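PDB 7E6G: putative GGDEF domain protein from Pseudomonas aeruginosa, which probably makes the second messenger 3',3'-c-di-GMP from two molecules of GTP, acting as a magnesium-dependent diguanylate cyclase. Local coordinates for residues L135-V140 against Q238-A243; D139-K144 against T222-V227; E161-M166 against E182-L187. One frame throughout, in Å; residues are numbered along the deposited sequence.

All three contacts build the GGDEF domain around the central sheet strand 134-140, whose end meets the magnesium ion and the GTP analogue G2P. Contacts 1 and 2 share D139 and V140 and have centres about 12 Å apart: contact 1 lays helix 236-252 over the strand, and contact 2 pairs its end with strand 223-229. Contact 3, its centre about 10 Å from that of contact 2, packs helix 152-168 on strand 183-188, the neighbour of 134-140 on its other side. Probable hydrogen bonds stitch the sheet together, with M137 N 2.8 Å from G226 O and L138 N 2.9 Å from F184 O. E182 of contact 3 joins D139 and V140 on the metal.

Contact 1. Residues L135-V140 against Q238-A243; sequences LAMLDV and QTVNRA. With MG (magnesium ion), chain G; G2P (phosphomethylphosphonic acid guanylate ester), chain H.
The strand bearing L135 and M137 runs under the helix bearing T239, V240 and A243, the local axes passing 8.3 Å apart at an angle of 48°, with the CA atoms of M137 and A243 6.1 Å from each other. Helix 236-252 thus lies on the face of the GGDEF-domain sheet to which L135, M137 and D139 turn. A243 comes down onto the strand with its methyl, CB to L135 CB 4.2 Å, and also borders the CB of M137, so the helix backbone can sit low at this point. The L135 side chain rises past it, and its CD2 is 3.6 Å from T239 CG2, the two side chains crossing at about a right angle. The same CD2 also meets the second branch of V240, 3.7 Å from CG2. M137 reaches the other branch: its chain runs straight through chi2, then bends at chi3 (-79°), which places CE 3.7 Å from V240 CG1. T239 gives the strand its methyl, while its OG1 turns to H230. Two residues after M137, on the same face, D139 binds the magnesium ion, OD1 2.4 Å from it; K251 of the same helix hydrogen-bonds to OD1, and R213 of the second subunit forms a salt bridge with OD2. V140 adds its carbonyl oxygen to the metal. Side-chain contacts between the segments are apolar, and L135 CD2 also rests against the backbone N of V240; methyls and a thioether seat the helix, while the metal ligands D139 OD1 and V140 O lie beyond the packed region.

Contact 2. Residues D139-K144 against T222-V227; sequences DVDFFK and TASVGV. With MG (magnesium ion), chain G; G2P (phosphomethylphosphonic acid guanylate ester), chain H.
D141 and S224 each hold the side chain beside their own backbone N (chi1 -60° in both), while T222 swings OG1 between its N and its carbonyl carbon (57°), and the three polar ends converge. D141 OD1 accepts from S224 OG (2.7 Å) with its syn lone pair. T222 OG1 donates to D141 OD2 over 2.8 Å, on that oxygen's anti lone pair. K251 forms a salt bridge with OD1 and the D256 amide bonds to OD2, so both oxygens are held twice. Behind them, in antiparallel strands, D139 and S224 are a hydrogen-bonded pair, D139 N to S224 O 2.9 Å, whereas V140 and A223 are a non-hydrogen-bonded pair; D141 N then reaches T222 O, also at 2.9 Å. Past D141 the chain turns onto the nucleotide. F142 N donates almost straight (169°) to G2P O2G at 2.8 Å, and F143 N and K144 N add weak bonds to O1B at the start of helix 143-150. The F143 ring offers its edge to the ribose, with O4' in the ring plane. Held by four donors, the carboxylate probably keeps the turn in place, whose F142 amide bonds the gamma-phosphate; the helix start may add attraction.

Contact 3. Residues E161-M166 against E182-L187; sequences EIARAM and EEFLLL. With MG (magnesium ion), chain G; G2P (phosphomethylphosphonic acid guanylate ester), chain H.
The GGEEF signature, this protein's form of the GGDEF motif, ends in F184, whose ring packs against helix 152-168 on one face of the domain's sheet. Helix and strand run nearly in the same direction, the local axes 15° apart in angle and 10.9 Å apart at closest approach. M166 makes the main contact. Its chain is straight through chi2 and bends at chi3 (-52°), carrying the methyl over one face of the ring, where CE stands 3.7 Å from the F184 centroid and 20° off the ring normal, a CH-pi contact. The sulfur follows obliquely, SD 5.0 Å from the same centroid, so the pair is also a Met-aromatic contact. One turn earlier in the helix, I162 sends its CG2 branch to the far part of the ring, 3.8 Å from F184 CE1. A163 is a looser neighbour, its CB 4.5 Å from CE2 of F184, and L109 from a loop touches both A163 and F184. L186, two residues further along the strand on this face, leans on L200 and V203 of helix 193-208, and M166 meets V203 and V207 of that same helix, so the core here is shared by two helices. At the start of the strand segment, E182 turns to the active site and binds the magnesium ion through OE2 at 2.0 Å. At the other end, M166 SD borders L186 CD1 at 4.2 Å.

Contact 1. Residues L135-V140 against Q238-A243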
loop_
_atom_site.group_PDB
_atom_site.type_symbol
_atom_site.label_atom_id
_atom_site.label_comp_id
_atom_site.label_asym_id
_atom_site.label_seq_id
_atom_site.Cartn_x
_atom_site.Cartn_y
_atom_site.Cartn_z
ATOM N N LEU A 135 -11.644 -28.209 -38.989
ATOM C CA LEU A 135 -12.871 -27.437 -38.924
ATOM C C LEU A 135 -14.027 -28.376 -39.228
ATOM O O LEU A 135 -14.019 -29.054 -40.262
ATOM C CB LEU A 135 -12.820 -26.308 -39.955
ATOM C CG LEU A 135 -13.225 -24.892 -39.592
ATOM C CD1 LEU A 135 -12.500 -24.448 -38.333
ATOM C CD2 LEU A 135 -12.873 -24.013 -40.776
ATOM N N ALA A 136 -15.013 -28.428 -38.340
ATOM C CA ALA A 136 -16.226 -29.211 -38.575
ATOM C C ALA A 136 -17.427 -28.276 -38.497
ATOM O O ALA A 136 -17.627 -27.606 -37.489
ATOM C CB ALA A 136 -16.335 -30.352 -37.561
ATOM N N MET A 137 -18.204 -28.191 -39.563
ATOM C CA MET A 137 -19.381 -27.334 -39.589
ATOM C C MET A 137 -20.635 -28.203 -39.594
ATOM O O MET A 137 -20.825 -29.043 -40.478
ATOM C CB MET A 137 -19.368 -26.390 -40.789
ATOM C CG MET A 137 -20.313 -25.190 -40.618
ATOM S SD MET A 137 -20.297 -24.120 -42.066
ATOM C CE MET A 137 -18.777 -23.191 -41.786
ATOM N N LEU A 138 -21.492 -27.969 -38.627
ATOM C CA LEU A 138 -22.611 -28.823 -38.290
ATOM C C LEU A 138 -23.890 -28.021 -38.492
ATOM O O LEU A 138 -23.956 -26.858 -38.109
ATOM C CB LEU A 138 -22.440 -29.284 -36.837
ATOM C CG LEU A 138 -23.210 -30.439 -36.219
ATOM C CD1 LEU A 138 -22.252 -31.432 -35.591
ATOM C CD2 LEU A 138 -24.183 -29.883 -35.176
ATOM N N ASP A 139 -24.890 -28.621 -39.132
ATOM C CA ASP A 139 -26.155 -27.951 -39.427
ATOM C C ASP A 139 -27.283 -28.907 -39.075
ATOM O O ASP A 139 -27.284 -30.054 -39.533
ATOM C CB ASP A 139 -26.234 -27.538 -40.906
ATOM C CG ASP A 139 -27.560 -26.863 -41.280
ATOM O OD1 ASP A 139 -28.648 -27.437 -41.036
ATOM O OD2 ASP A 139 -27.517 -25.754 -41.863
ATOM N N VAL A 140 -28.249 -28.429 -38.286
ATOM C CA VAL A 140 -29.315 -29.290 -37.785
ATOM C C VAL A 140 -30.266 -29.676 -38.917
ATOM O O VAL A 140 -30.699 -28.834 -39.720
ATOM C CB VAL A 140 -30.058 -28.602 -36.629
ATOM C CG1 VAL A 140 -31.177 -29.501 -36.098
ATOM C CG2 VAL A 140 -29.082 -28.273 -35.514
ATOM N N GLN A 238 -11.035 -19.351 -46.373
ATOM C CA GLN A 238 -11.114 -20.382 -47.403
ATOM C C GLN A 238 -11.250 -21.762 -46.772
ATOM O O GLN A 238 -11.967 -22.627 -47.298
ATOM C CB GLN A 238 -9.895 -20.297 -48.309
ATOM C CG GLN A 238 -9.882 -19.039 -49.153
ATOM C CD GLN A 238 -8.496 -18.683 -49.665
ATOM O OE1 GLN A 238 -7.498 -18.811 -48.948
ATOM N NE2 GLN A 238 -8.428 -18.237 -50.916
ATOM N N THR A 239 -10.602 -21.963 -45.620
ATOM C CA THR A 239 -10.884 -23.135 -44.796
ATOM C C THR A 239 -12.367 -23.228 -44.450
ATOM O O THR A 239 -12.994 -24.281 -44.638
ATOM C CB THR A 239 -10.065 -23.096 -43.514
ATOM O OG1 THR A 239 -8.741 -22.642 -43.801
ATOM C CG2 THR A 239 -10.016 -24.477 -42.891
ATOM N N VAL A 240 -12.930 -22.150 -43.887
ATOM C CA VAL A 240 -14.351 -22.164 -43.556
ATOM C C VAL A 240 -15.177 -22.504 -44.792
ATOM O O VAL A 240 -16.082 -23.344 -44.734
ATOM C CB VAL A 240 -14.783 -20.827 -42.928
ATOM C CG1 VAL A 240 -16.296 -20.728 -42.890
ATOM C CG2 VAL A 240 -14.201 -20.689 -41.521
ATOM N N ASN A 241 -14.853 -21.892 -45.934
ATOM C CA ASN A 241 -15.610 -22.149 -47.157
ATOM C C ASN A 241 -15.571 -23.623 -47.541
ATOM O O ASN A 241 -16.578 -24.183 -47.987
ATOM C CB ASN A 241 -15.077 -21.279 -48.294
ATOM C CG ASN A 241 -15.633 -19.864 -48.257
ATOM O OD1 ASN A 241 -16.315 -19.463 -47.302
ATOM N ND2 ASN A 241 -15.339 -19.094 -49.294
ATOM N N ARG A 242 -14.420 -24.279 -47.377
ATOM C CA ARG A 242 -14.359 -25.685 -47.767
ATOM C C ARG A 242 -15.150 -26.558 -46.799
ATOM O O ARG A 242 -15.848 -27.492 -47.226
ATOM C CB ARG A 242 -12.918 -26.166 -47.869
ATOM C CG ARG A 242 -12.787 -27.436 -48.722
ATOM C CD ARG A 242 -11.458 -28.140 -48.496
ATOM N NE ARG A 242 -10.476 -27.188 -47.994
ATOM C CZ ARG A 242 -9.835 -26.289 -48.747
ATOM N NH1 ARG A 242 -10.037 -26.206 -50.064
ATOM N NH2 ARG A 242 -8.979 -25.468 -48.162
ATOM N N ALA A 243 -15.055 -26.274 -45.496
ATOM C CA ALA A 243 -15.891 -26.989 -44.535
ATOM C C ALA A 243 -17.366 -26.829 -44.884
ATOM O O ALA A 243 -18.152 -27.784 -44.815
ATOM C CB ALA A 243 -15.613 -26.478 -43.122
HETATM MG MG MG G . -30.946 -26.900 -40.921
HETATM P PG G2P H . -32.247 -28.740 -43.443
HETATM O O1G G2P H . -30.970 -28.601 -43.197
HETATM O O2G G2P H . -32.716 -29.881 -43.031
HETATM O O3G G2P H . -32.628 -28.410 -44.677
HETATM O O3B G2P H . -32.775 -27.622 -42.543
HETATM P PB G2P H . -34.106 -27.022 -41.965
HETATM O O1B G2P H . -33.881 -27.106 -40.690
HETATM O O2B G2P H . -35.233 -27.579 -42.399
HETATM C C3A G2P H . -34.312 -25.360 -42.404
HETATM P PA G2P H . -33.162 -24.195 -42.331
HETATM O O1A G2P H . -33.511 -24.025 -43.666
HETATM O O2A G2P H . -32.174 -25.146 -41.897
HETATM O "O5'" G2P H . -34.100 -23.639 -41.323
HETATM C "C5'" G2P H . -33.843 -23.647 -39.924
HETATM C "C4'" G2P H . -34.829 -22.823 -39.159
HETATM O "O4'" G2P H . -34.074 -22.334 -38.203
HETATM C "C3'" G2P H . -35.097 -21.603 -39.862
HETATM O "O3'" G2P H . -36.432 -21.607 -40.184
HETATM C "C2'" G2P H . -34.749 -20.601 -38.834
HETATM O "O2'" G2P H . -35.599 -19.538 -38.720
HETATM C "C1'" G2P H . -34.806 -21.385 -37.653
HETATM N N9 G2P H . -34.092 -20.795 -36.585
HETATM C C8 G2P H . -33.067 -20.052 -36.837
HETATM N N7 G2P H . -32.550 -19.603 -35.739
HETATM C C5 G2P H . -33.219 -20.056 -34.772
HETATM C C6 G2P H . -33.082 -19.912 -33.478
HETATM O O6 G2P H . -32.236 -19.254 -32.964
HETATM N N1 G2P H . -33.966 -20.548 -32.646
HETATM C C2 G2P H . -34.948 -21.284 -33.195
HETATM N N2 G2P H . -35.722 -21.852 -32.430
HETATM N N3 G2P H . -35.044 -21.387 -34.510
HETATM C C4 G2P H . -34.178 -20.807 -35.299
#

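Contact 2. Residues D139-K144 against T222-V227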
loop_
_atom_site.group_PDB
_atom_site.type_symbol
_atom_site.label_atom_id
_atom_site.label_comp_id
_atom_site.label_asym_id
_atom_site.label_seq_id
_atom_site.Cartn_x
_atom_site.Cartn_y
_atom_site.Cartn_z
ATOM N N ASP A 139 -24.890 -28.621 -39.132
ATOM C CA ASP A 139 -26.155 -27.951 -39.427
ATOM C C ASP A 139 -27.283 -28.907 -39.075
ATOM O O ASP A 139 -27.284 -30.054 -39.533
ATOM C CB ASP A 139 -26.234 -27.538 -40.906
ATOM C CG ASP A 139 -27.560 -26.863 -41.280
ATOM O OD1 ASP A 139 -28.648 -27.437 -41.036
ATOM O OD2 ASP A 139 -27.517 -25.754 -41.863
ATOM N N VAL A 140 -28.249 -28.429 -38.286
ATOM C CA VAL A 140 -29.315 -29.290 -37.785
ATOM C C VAL A 140 -30.266 -29.676 -38.917
ATOM O O VAL A 140 -30.699 -28.834 -39.720
ATOM C CB VAL A 140 -30.058 -28.602 -36.629
ATOM C CG1 VAL A 140 -31.177 -29.501 -36.098
ATOM C CG2 VAL A 140 -29.082 -28.273 -35.514
ATOM N N ASP A 141 -30.593 -30.964 -38.991
ATOM C CA ASP A 141 -31.486 -31.464 -40.029
ATOM C C ASP A 141 -32.941 -31.253 -39.622
ATOM O O ASP A 141 -33.336 -31.610 -38.507
ATOM C CB ASP A 141 -31.230 -32.947 -40.289
ATOM C CG ASP A 141 -29.815 -33.233 -40.746
ATOM O OD1 ASP A 141 -29.244 -32.434 -41.504
ATOM O OD2 ASP A 141 -29.269 -34.287 -40.373
ATOM N N PHE A 142 -33.731 -30.663 -40.529
ATOM C CA PHE A 142 -35.183 -30.522 -40.373
ATOM C C PHE A 142 -35.558 -29.727 -39.120
ATOM O O PHE A 142 -36.601 -29.971 -38.504
ATOM C CB PHE A 142 -35.872 -31.894 -40.373
ATOM C CG PHE A 142 -35.585 -32.722 -41.606
ATOM C CD1 PHE A 142 -35.926 -32.256 -42.874
ATOM C CD2 PHE A 142 -34.978 -33.963 -41.499
ATOM C CE1 PHE A 142 -35.668 -33.011 -44.009
ATOM C CE2 PHE A 142 -34.721 -34.724 -42.631
ATOM C CZ PHE A 142 -35.066 -34.245 -43.888
ATOM N N PHE A 143 -34.715 -28.770 -38.733
ATOM C CA PHE A 143 -35.006 -27.958 -37.557
ATOM C C PHE A 143 -36.330 -27.213 -37.686
ATOM O O PHE A 143 -37.031 -26.999 -36.683
ATOM C CB PHE A 143 -33.866 -26.974 -37.311
ATOM C CG PHE A 143 -33.887 -26.378 -35.945
ATOM C CD1 PHE A 143 -33.926 -27.201 -34.822
ATOM C CD2 PHE A 143 -33.877 -24.996 -35.774
ATOM C CE1 PHE A 143 -33.970 -26.660 -33.557
ATOM C CE2 PHE A 143 -33.907 -24.442 -34.510
ATOM C CZ PHE A 143 -33.958 -25.275 -33.392
ATOM N N LYS A 144 -36.695 -26.835 -38.801
ATOM C CA LYS A 144 -37.850 -26.183 -39.018
ATOM C C LYS A 144 -39.021 -27.013 -38.588
ATOM O O LYS A 144 -39.906 -26.454 -38.204
ATOM C CB LYS A 144 -37.787 -25.972 -40.427
ATOM C CG LYS A 144 -38.695 -25.015 -40.966
ATOM C CD LYS A 144 -38.033 -24.437 -42.116
ATOM C CE LYS A 144 -39.037 -23.654 -42.891
ATOM N NZ LYS A 144 -38.334 -22.586 -43.652
ATOM N N THR A 222 -31.076 -35.065 -35.935
ATOM C CA THR A 222 -29.812 -35.392 -36.556
ATOM C C THR A 222 -29.180 -34.103 -37.049
ATOM O O THR A 222 -29.846 -33.068 -37.182
ATOM C CB THR A 222 -29.988 -36.367 -37.719
ATOM O OG1 THR A 222 -30.899 -35.790 -38.662
ATOM C CG2 THR A 222 -30.523 -37.722 -37.232
ATOM N N ALA A 223 -27.878 -34.170 -37.309
ATOM C CA ALA A 223 -27.160 -33.057 -37.904
ATOM C C ALA A 223 -26.358 -33.554 -39.092
ATOM O O ALA A 223 -25.805 -34.660 -39.062
ATOM C CB ALA A 223 -26.220 -32.389 -36.895
ATOM N N SER A 224 -26.299 -32.737 -40.136
ATOM C CA SER A 224 -25.301 -32.914 -41.178
ATOM C C SER A 224 -24.028 -32.208 -40.744
ATOM O O SER A 224 -24.075 -31.246 -39.972
ATOM C CB SER A 224 -25.804 -32.348 -42.501
ATOM O OG SER A 224 -26.990 -33.011 -42.913
ATOM N N VAL A 225 -22.881 -32.696 -41.211
ATOM C CA VAL A 225 -21.628 -32.029 -40.859
ATOM C C VAL A 225 -20.604 -32.212 -41.968
ATOM O O VAL A 225 -20.444 -33.302 -42.521
ATOM C CB VAL A 225 -21.090 -32.497 -39.487
ATOM C CG1 VAL A 225 -21.129 -33.971 -39.378
ATOM C CG2 VAL A 225 -19.660 -31.950 -39.242
ATOM N N GLY A 226 -19.933 -31.122 -42.313
ATOM C CA GLY A 226 -18.840 -31.136 -43.275
ATOM C C GLY A 226 -17.558 -30.799 -42.531
ATOM O O GLY A 226 -17.533 -29.859 -41.735
ATOM N N VAL A 227 -16.511 -31.587 -42.753
ATOM C CA VAL A 227 -15.269 -31.342 -42.032
ATOM C C VAL A 227 -14.101 -31.263 -43.013
ATOM O O VAL A 227 -14.080 -31.962 -44.035
ATOM C CB VAL A 227 -15.041 -32.388 -40.913
ATOM C CG1 VAL A 227 -15.282 -33.785 -41.415
ATOM C CG2 VAL A 227 -13.683 -32.241 -40.285
HETATM MG MG MG G . -30.946 -26.900 -40.921
HETATM P PG G2P H . -32.247 -28.740 -43.443
HETATM O O1G G2P H . -30.970 -28.601 -43.197
HETATM O O2G G2P H . -32.716 -29.881 -43.031
HETATM O O3G G2P H . -32.628 -28.410 -44.677
HETATM O O3B G2P H . -32.775 -27.622 -42.543
HETATM P PB G2P H . -34.106 -27.022 -41.965
HETATM O O1B G2P H . -33.881 -27.106 -40.690
HETATM O O2B G2P H . -35.233 -27.579 -42.399
HETATM C C3A G2P H . -34.312 -25.360 -42.404
HETATM P PA G2P H . -33.162 -24.195 -42.331
HETATM O O1A G2P H . -33.511 -24.025 -43.666
HETATM O O2A G2P H . -32.174 -25.146 -41.897
HETATM O "O5'" G2P H . -34.100 -23.639 -41.323
HETATM C "C5'" G2P H . -33.843 -23.647 -39.924
HETATM C "C4'" G2P H . -34.829 -22.823 -39.159
HETATM O "O4'" G2P H . -34.074 -22.334 -38.203
HETATM C "C3'" G2P H . -35.097 -21.603 -39.862
HETATM O "O3'" G2P H . -36.432 -21.607 -40.184
HETATM C "C2'" G2P H . -34.749 -20.601 -38.834
HETATM O "O2'" G2P H . -35.599 -19.538 -38.720
HETATM C "C1'" G2P H . -34.806 -21.385 -37.653
HETATM N N9 G2P H . -34.092 -20.795 -36.585
HETATM C C8 G2P H . -33.067 -20.052 -36.837
HETATM N N7 G2P H . -32.550 -19.603 -35.739
HETATM C C5 G2P H . -33.219 -20.056 -34.772
HETATM C C6 G2P H . -33.082 -19.912 -33.478
HETATM O O6 G2P H . -32.236 -19.254 -32.964
HETATM N N1 G2P H . -33.966 -20.548 -32.646
HETATM C C2 G2P H . -34.948 -21.284 -33.195
HETATM N N2 G2P H . -35.722 -21.852 -32.430
HETATM N N3 G2P H . -35.044 -21.387 -34.510
HETATM C C4 G2P H . -34.178 -20.807 -35.299
HETATM O O HOH W 1 -33.586 -33.700 -37.342
#

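Contact 3. Residues E161-M166 against E182-L187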
loop_
_atom_site.group_PDB
_atom_site.type_symbol
_atom_site.label_atom_id
_atom_site.label_comp_id
_atom_site.label_asym_id
_atom_site.label_seq_id
_atom_site.Cartn_x
_atom_site.Cartn_y
_atom_site.Cartn_z
ATOM N N GLU A 161 -29.483 -27.989 -25.743
ATOM C CA GLU A 161 -29.087 -29.360 -25.432
ATOM C C GLU A 161 -28.035 -29.871 -26.408
ATOM O O GLU A 161 -27.126 -30.626 -26.027
ATOM C CB GLU A 161 -30.312 -30.260 -25.448
ATOM C CG GLU A 161 -31.202 -30.055 -24.254
ATOM C CD GLU A 161 -30.619 -30.682 -23.019
ATOM O OE1 GLU A 161 -30.957 -31.865 -22.753
ATOM O OE2 GLU A 161 -29.833 -29.991 -22.322
ATOM N N ILE A 162 -28.160 -29.489 -27.679
ATOM C CA ILE A 162 -27.130 -29.822 -28.648
ATOM C C ILE A 162 -25.804 -29.222 -28.212
ATOM O O ILE A 162 -24.760 -29.890 -28.256
ATOM C CB ILE A 162 -27.547 -29.357 -30.055
ATOM C CG1 ILE A 162 -28.634 -30.289 -30.603
ATOM C CG2 ILE A 162 -26.361 -29.340 -31.005
ATOM C CD1 ILE A 162 -29.227 -29.856 -31.914
ATOM N N ALA A 163 -25.831 -27.966 -27.751
ATOM C CA ALA A 163 -24.602 -27.309 -27.319
ATOM C C ALA A 163 -23.969 -28.052 -26.147
ATOM O O ALA A 163 -22.759 -28.316 -26.141
ATOM C CB ALA A 163 -24.892 -25.854 -26.946
ATOM N N ARG A 164 -24.780 -28.384 -25.139
ATOM C CA ARG A 164 -24.263 -29.118 -23.987
ATOM C C ARG A 164 -23.635 -30.427 -24.435
ATOM O O ARG A 164 -22.507 -30.763 -24.041
ATOM C CB ARG A 164 -25.379 -29.377 -22.973
ATOM C CG ARG A 164 -25.516 -28.297 -21.923
ATOM C CD ARG A 164 -26.654 -28.590 -20.953
ATOM N NE ARG A 164 -27.397 -27.378 -20.582
ATOM C CZ ARG A 164 -28.653 -27.383 -20.129
ATOM N NH1 ARG A 164 -29.305 -28.537 -19.994
ATOM N NH2 ARG A 164 -29.264 -26.239 -19.815
ATOM N N ALA A 165 -24.342 -31.159 -25.301
ATOM C CA ALA A 165 -23.882 -32.480 -25.706
ATOM C C ALA A 165 -22.571 -32.392 -26.459
ATOM O O ALA A 165 -21.655 -33.185 -26.209
ATOM C CB ALA A 165 -24.941 -33.171 -26.564
ATOM N N MET A 166 -22.457 -31.435 -27.382
ATOM C CA MET A 166 -21.227 -31.329 -28.158
ATOM C C MET A 166 -20.061 -30.926 -27.271
ATOM O O MET A 166 -18.985 -31.534 -27.345
ATOM C CB MET A 166 -21.407 -30.354 -29.323
ATOM C CG MET A 166 -22.277 -30.945 -30.423
ATOM S SD MET A 166 -22.400 -29.922 -31.899
ATOM C CE MET A 166 -22.875 -28.362 -31.138
ATOM N N GLU A 182 -28.940 -22.323 -36.614
ATOM C CA GLU A 182 -28.887 -23.733 -36.257
ATOM C C GLU A 182 -27.641 -24.365 -36.867
ATOM O O GLU A 182 -27.655 -25.511 -37.327
ATOM C CB GLU A 182 -30.162 -24.459 -36.699
ATOM C CG GLU A 182 -30.852 -23.828 -37.914
ATOM C CD GLU A 182 -30.596 -24.606 -39.208
ATOM O OE1 GLU A 182 -29.981 -24.037 -40.143
ATOM O OE2 GLU A 182 -31.011 -25.786 -39.294
ATOM N N GLU A 183 -26.551 -23.606 -36.896
ATOM C CA GLU A 183 -25.261 -24.086 -37.365
ATOM C C GLU A 183 -24.235 -23.904 -36.256
ATOM O O GLU A 183 -24.292 -22.928 -35.493
ATOM C CB GLU A 183 -24.795 -23.344 -38.618
ATOM C CG GLU A 183 -25.673 -23.527 -39.826
ATOM C CD GLU A 183 -25.589 -22.340 -40.774
ATOM O OE1 GLU A 183 -26.029 -21.224 -40.400
ATOM O OE2 GLU A 183 -25.061 -22.514 -41.893
ATOM N N PHE A 184 -23.295 -24.840 -36.176
ATOM C CA PHE A 184 -22.229 -24.805 -35.191
ATOM C C PHE A 184 -20.899 -25.050 -35.891
ATOM O O PHE A 184 -20.814 -25.843 -36.831
ATOM C CB PHE A 184 -22.429 -25.860 -34.093
ATOM C CG PHE A 184 -23.697 -25.695 -33.281
ATOM C CD1 PHE A 184 -24.892 -26.261 -33.706
ATOM C CD2 PHE A 184 -23.680 -25.006 -32.071
ATOM C CE1 PHE A 184 -26.034 -26.133 -32.960
ATOM C CE2 PHE A 184 -24.838 -24.873 -31.311
ATOM C CZ PHE A 184 -26.017 -25.436 -31.757
ATOM N N LEU A 185 -19.862 -24.377 -35.427
ATOM C CA LEU A 185 -18.526 -24.535 -35.975
ATOM C C LEU A 185 -17.636 -25.109 -34.888
ATOM O O LEU A 185 -17.458 -24.491 -33.832
ATOM C CB LEU A 185 -17.974 -23.208 -36.498
ATOM C CG LEU A 185 -16.655 -23.378 -37.247
ATOM C CD1 LEU A 185 -16.780 -24.348 -38.411
ATOM C CD2 LEU A 185 -16.148 -22.035 -37.748
ATOM N N LEU A 186 -17.112 -26.299 -35.132
ATOM C CA LEU A 186 -16.137 -26.938 -34.267
ATOM C C LEU A 186 -14.750 -26.592 -34.801
ATOM O O LEU A 186 -14.472 -26.797 -35.988
ATOM C CB LEU A 186 -16.356 -28.455 -34.248
ATOM C CG LEU A 186 -17.377 -29.087 -33.275
ATOM C CD1 LEU A 186 -18.719 -28.336 -33.193
ATOM C CD2 LEU A 186 -17.630 -30.542 -33.637
ATOM N N LEU A 187 -13.901 -26.040 -33.944
ATOM C CA LEU A 187 -12.492 -25.842 -34.241
ATOM C C LEU A 187 -11.675 -26.772 -33.353
ATOM O O LEU A 187 -11.705 -26.661 -32.115
ATOM C CB LEU A 187 -12.076 -24.393 -34.032
ATOM C CG LEU A 187 -10.573 -24.151 -34.174
ATOM C CD1 LEU A 187 -10.183 -24.050 -35.609
ATOM C CD2 LEU A 187 -10.223 -22.862 -33.472
HETATM MG MG MG G . -30.946 -26.900 -40.921
HETATM P PG G2P H . -32.247 -28.740 -43.443
HETATM O O1G G2P H . -30.970 -28.601 -43.197
HETATM O O2G G2P H . -32.716 -29.881 -43.031
HETATM O O3G G2P H . -32.628 -28.410 -44.677
HETATM O O3B G2P H . -32.775 -27.622 -42.543
HETATM P PB G2P H . -34.106 -27.022 -41.965
HETATM O O1B G2P H . -33.881 -27.106 -40.690
HETATM O O2B G2P H . -35.233 -27.579 -42.399
HETATM C C3A G2P H . -34.312 -25.360 -42.404
HETATM P PA G2P H . -33.162 -24.195 -42.331
HETATM O O1A G2P H . -33.511 -24.025 -43.666
HETATM O O2A G2P H . -32.174 -25.146 -41.897
HETATM O "O5'" G2P H . -34.100 -23.639 -41.323
HETATM C "C5'" G2P H . -33.843 -23.647 -39.924
HETATM C "C4'" G2P H . -34.829 -22.823 -39.159
HETATM O "O4'" G2P H . -34.074 -22.334 -38.203
HETATM C "C3'" G2P H . -35.097 -21.603 -39.862
HETATM O "O3'" G2P H . -36.432 -21.607 -40.184
HETATM C "C2'" G2P H . -34.749 -20.601 -38.834
HETATM O "O2'" G2P H . -35.599 -19.538 -38.720
HETATM C "C1'" G2P H . -34.806 -21.385 -37.653
HETATM N N9 G2P H . -34.092 -20.795 -36.585
HETATM C C8 G2P H . -33.067 -20.052 -36.837
HETATM N N7 G2P H . -32.550 -19.603 -35.739
HETATM C C5 G2P H . -33.219 -20.056 -34.772
HETATM C C6 G2P H . -33.082 -19.912 -33.478
HETATM O O6 G2P H . -32.236 -19.254 -32.964
HETATM N N1 G2P H . -33.966 -20.548 -32.646
HETATM C C2 G2P H . -34.948 -21.284 -33.195
HETATM N N2 G2P H . -35.722 -21.852 -32.430
HETATM N N3 G2P H . -35.044 -21.387 -34.510
HETATM C C4 G2P H . -34.178 -20.807 -35.299
#